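Local coordinates for protein galactokinase (Bifidobacterium longum subsp. infantis ATCC 15697 = JCM 1222 = DSM 20088, PDB 6TEQ) that probably phosphorylates galactose with ATP, as a galactokinase of the GHMP kinase family, and binds 2-deoxy-2-fluoro-galactose in its sugar pocket, at residues A[268-271]-A[272-276]; A[331-334]-A[335-339]. All blocks are in the same frame, centred on the assembly; numbering follows the deposited sequence.

Interaction 1: residues A[268-271]-A[272-276]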
loop_
_atom_site.group_PDB
_atom_site.type_symbol
_atom_site.label_atom_id
_atom_site.label_comp_id
_atom_site.label_asym_id
_atom_site.label_seq_id
_atom_site.Cartn_x
_atom_site.Cartn_y
_atom_site.Cartn_z
ATOM N N ARG A 268 -0.550 17.794 9.140
ATOM C CA ARG A 268 -0.789 17.193 10.464
ATOM C C ARG A 268 -0.720 18.255 11.548
ATOM O O ARG A 268 -1.504 18.142 12.504
ATOM C CB ARG A 268 0.187 16.086 10.709
ATOM C CG ARG A 268 0.137 15.500 12.095
ATOM C CD ARG A 268 -1.128 14.692 12.406
ATOM N NE ARG A 268 -0.960 13.968 13.664
ATOM C CZ ARG A 268 -0.333 12.817 13.810
ATOM N NH1 ARG A 268 0.300 12.274 12.789
ATOM N NH2 ARG A 268 -0.223 12.278 15.014
ATOM N N VAL A 269 0.204 19.208 11.453
ATOM C CA VAL A 269 0.195 20.361 12.401
ATOM C C VAL A 269 -1.207 21.022 12.429
ATOM O O VAL A 269 -1.773 21.232 13.486
ATOM C CB VAL A 269 1.263 21.381 12.008
ATOM C CG1 VAL A 269 1.198 22.564 12.990
ATOM C CG2 VAL A 269 2.638 20.792 11.860
ATOM N N THR A 270 -1.719 21.381 11.273
ATOM C CA THR A 270 -3.044 22.017 11.107
ATOM C C THR A 270 -4.103 21.084 11.757
ATOM O O THR A 270 -4.976 21.516 12.526
ATOM C CB THR A 270 -3.288 22.231 9.617
ATOM O OG1 THR A 270 -2.188 22.955 9.047
ATOM C CG2 THR A 270 -4.648 22.847 9.396
ATOM N N ALA A 271 -4.166 19.833 11.303
ATOM C CA ALA A 271 -5.184 18.858 11.754
ATOM C C ALA A 271 -5.196 18.706 13.280
ATOM O O ALA A 271 -6.279 18.594 13.912
ATOM C CB ALA A 271 -4.871 17.544 11.130
ATOM N N ASP A 272 -3.981 18.631 13.861
ATOM C CA ASP A 272 -3.918 18.440 15.322
ATOM C C ASP A 272 -4.451 19.711 16.026
ATOM O O ASP A 272 -5.037 19.558 17.108
ATOM C CB ASP A 272 -2.518 18.052 15.768
ATOM C CG ASP A 272 -2.102 16.629 15.396
ATOM O OD1 ASP A 272 -2.942 15.845 14.943
ATOM O OD2 ASP A 272 -0.895 16.347 15.590
ATOM N N GLY A 273 -4.117 20.925 15.535
ATOM C CA GLY A 273 -4.644 22.142 16.195
ATOM C C GLY A 273 -6.134 22.207 16.092
ATOM O O GLY A 273 -6.788 22.513 17.111
ATOM N N ILE A 274 -6.692 21.799 14.940
ATOM C CA ILE A 274 -8.184 21.717 14.810
ATOM C C ILE A 274 -8.760 20.700 15.812
ATOM O O ILE A 274 -9.783 20.980 16.527
ATOM C CB ILE A 274 -8.571 21.418 13.362
ATOM C CG1 ILE A 274 -8.195 22.606 12.438
ATOM C CG2 ILE A 274 -10.030 21.126 13.256
ATOM C CD1 ILE A 274 -8.208 22.305 10.933
ATOM N N SER A 275 -8.162 19.496 15.831
ATOM C CA SER A 275 -8.668 18.350 16.639
ATOM C C SER A 275 -8.729 18.732 18.128
ATOM O O SER A 275 -9.709 18.339 18.815
ATOM C CB SER A 275 -7.795 17.140 16.428
ATOM O OG SER A 275 -8.119 16.118 17.365
ATOM N N LYS A 276 -7.742 19.489 18.598
ATOM C CA LYS A 276 -7.602 19.890 20.026
ATOM C C LYS A 276 -8.582 21.002 20.380
ATOM O O LYS A 276 -8.851 21.168 21.607
ATOM C CB LYS A 276 -6.119 20.254 20.268
ATOM C CG LYS A 276 -5.728 20.880 21.598
ATOM C CD LYS A 276 -4.199 21.066 21.637
ATOM C CE LYS A 276 -3.591 21.158 23.024
ATOM N NZ LYS A 276 -3.391 22.558 23.443
HETATM O O HOH W 1 -1.080 14.025 17.204
#
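R268 and D272, one turn apart on helix 267-276, are joined by an i to i+4 salt bridge. The donor is NE rather than an end nitrogen: R268 NE lies 3.0 Å from D272 OD1, with a weak second bond to D272 OD2 at 3.1 Å. OD1 sits in the guanidinium plane, at its edge, and is met on its syn side, somewhat out of the carboxylate plane; the two planes stand nearly upright to each other (81°). The arginine chain leaves with CG anti to its own N (chi1 173°) and bends at chi2 (69°), which brings CD and NE alongside the carboxylate oxygens. A water closes the ring, accepting from R268 NH2 at 2.9 Å and donating to D272 OD2 at 2.8 Å.

The backbone bonds are plain alpha-helical: D272 N to R268 O (2.9 Å), G273 N to V269 O, I274 N to T270 O and S275 N to A271 O. Apolar contact is slight. T270 CG2 and I274 CD1 lie side by side, 3.9 Å apart, on the face covered by helix 280-289, while A271 touches I307 of helix 294-318.

The rest of the guanidinium works outside this turn: NH1 makes a salt bridge to D207 and a hydrogen bond to the carbonyl of A52. D272 OD1 also has a long, weak ion pair with R311. A leucine in place of R268 would probably cost D272 and D207 this cationic partner and the A52 carbonyl this donor. With NE given to its own helix and NH1 to residues of the N-terminal half of the chain, the buried arginine ties this helix to the strand ending at D207; two carboxylates beside it probably keep its charge favourable, even with R209 close by.

Interaction 2: residues A[331-334]-A[335-339]; sequences ASHD and SLAAD
Residues 331-338 belong to the C-terminal part of helix 322-338, and four i to i+4 backbone bonds, S335 N to A331 O, L336 N to S332 O, A337 N to H333 O and A338 N to D334 O, hold them at N-to-O lengths of 2.8 to 2.9 Å.

Among the side chains, L336 packs back onto S332. Its CG lies beside the backbone N (chi1 -74°), which lays the branch back along the preceding turn: L336 CG comes within 3.3 Å of S332 O, and L336 CD1 reaches 3.8 Å from S332 OG. That hydroxyl is hydrogen-bonded to E306 and R363, so the methyl merely lies against a polar atom already held. One residue further on, A337 CB approaches the H333 ring obliquely, 4.3 Å from H333 NE2. The ring swings out with CG anti to its N (chi1 -175°), and both nitrogens are taken: NE2 by D348, ND1 by the backbone N of M364.

This helix belongs to the C-terminal GHMP kinase region, where it packs on helix 294-318 and on the edge strand 361-365. L336 also touches E46, a residue seen to bind galactose, and its side chain is about 7 Å from the bound fluorosugar, which places it in the second shell behind the pocket.

Along the side facing helix 294-318, S335 CB passes 3.3 Å from A331 O and its OG is hydrogen-bonded to H302. The charged ends of two aspartates pair with other helices, D334 making a salt bridge with R355 of helix 345-356 and D339 one with R301 of helix 294-318.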
loop_
_atom_site.group_PDB
_atom_site.type_symbol
_atom_site.label_atom_id
_atom_site.label_comp_id
_atom_site.label_asym_id
_atom_site.label_seq_id
_atom_site.Cartn_x
_atom_site.Cartn_y
_atom_site.Cartn_z
ATOM N N ALA A 331 -17.571 7.632 5.509
ATOM C CA ALA A 331 -17.224 9.078 5.495
ATOM C C ALA A 331 -15.839 9.273 4.852
ATOM O O ALA A 331 -15.603 10.251 4.175
ATOM C CB ALA A 331 -17.188 9.604 6.903
ATOM N N SER A 332 -14.937 8.335 5.041
ATOM C CA SER A 332 -13.626 8.353 4.353
ATOM C C SER A 332 -13.822 8.314 2.849
ATOM O O SER A 332 -13.213 9.146 2.137
ATOM C CB SER A 332 -12.719 7.257 4.898
ATOM O OG SER A 332 -11.576 7.111 4.079
ATOM N N HIS A 333 -14.561 7.328 2.371
ATOM C CA HIS A 333 -14.835 7.274 0.925
ATOM C C HIS A 333 -15.487 8.564 0.448
ATOM O O HIS A 333 -15.099 9.083 -0.599
ATOM C CB HIS A 333 -15.794 6.160 0.609
ATOM C CG HIS A 333 -15.986 6.013 -0.836
ATOM N ND1 HIS A 333 -15.011 5.417 -1.670
ATOM C CD2 HIS A 333 -16.980 6.455 -1.641
ATOM C CE1 HIS A 333 -15.426 5.497 -2.923
ATOM N NE2 HIS A 333 -16.597 6.204 -2.936
ATOM N N ASP A 334 -16.527 8.998 1.156
ATOM C CA ASP A 334 -17.282 10.143 0.679
ATOM C C ASP A 334 -16.364 11.355 0.598
ATOM O O ASP A 334 -16.524 12.187 -0.351
ATOM C CB ASP A 334 -18.515 10.423 1.533
ATOM C CG ASP A 334 -19.574 9.363 1.502
ATOM O OD1 ASP A 334 -19.515 8.455 0.642
ATOM O OD2 ASP A 334 -20.497 9.531 2.324
ATOM N N SER A 335 -15.453 11.479 1.532
ATOM C CA SER A 335 -14.494 12.578 1.515
ATOM C C SER A 335 -13.538 12.415 0.318
ATOM O O SER A 335 -13.201 13.405 -0.315
ATOM C CB SER A 335 -13.753 12.572 2.787
ATOM O OG SER A 335 -12.841 13.642 2.884
ATOM N N LEU A 336 -13.039 11.210 0.097
ATOM C CA LEU A 336 -12.133 10.956 -1.041
ATOM C C LEU A 336 -12.848 11.258 -2.351
ATOM O O LEU A 336 -12.195 11.736 -3.261
ATOM C CB LEU A 336 -11.675 9.535 -1.006
ATOM C CG LEU A 336 -10.660 9.253 0.088
ATOM C CD1 LEU A 336 -10.569 7.787 0.432
ATOM C CD2 LEU A 336 -9.282 9.839 -0.186
ATOM N N ALA A 337 -14.144 11.002 -2.439
ATOM C CA ALA A 337 -14.878 11.256 -3.697
ATOM C C ALA A 337 -15.161 12.746 -3.882
ATOM O O ALA A 337 -14.898 13.262 -5.019
ATOM C CB ALA A 337 -16.146 10.450 -3.679
ATOM N N ALA A 338 -15.675 13.403 -2.845
ATOM C CA ALA A 338 -16.148 14.795 -3.001
ATOM C C ALA A 338 -15.051 15.820 -2.768
ATOM O O ALA A 338 -15.024 16.842 -3.488
ATOM C CB ALA A 338 -17.256 15.126 -2.068
ATOM N N ASP A 339 -14.268 15.646 -1.728
ATOM C CA ASP A 339 -13.254 16.658 -1.342
ATOM C C ASP A 339 -11.927 16.339 -2.026
ATOM O O ASP A 339 -11.249 17.257 -2.388
ATOM C CB ASP A 339 -13.145 16.792 0.167
ATOM C CG ASP A 339 -14.243 17.701 0.724
ATOM O OD1 ASP A 339 -14.801 18.566 -0.057
ATOM O OD2 ASP A 339 -14.513 17.616 1.925
#

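In the fold
Interactions 1 and 2 are separate single-helix turns, 268-276 and 331-339, with centres 19 Å apart and no atoms touching, yet both helices pack against helix 294-318. Each is partly buried. The first lies farther from the centre of the chain, its own centre about 25 Å away against 19 Å, and carries its salt bridge within the turn itself. In the second no side-chain polar bond crosses the turn; its serines, histidine and aspartates look to neighbouring helices and strand 361-365. Proximity to the sugar differs too: L336 backs directly onto the galactose-binding residues, whereas the side chain of R268 is about 13 Å from the bound fluorosugar.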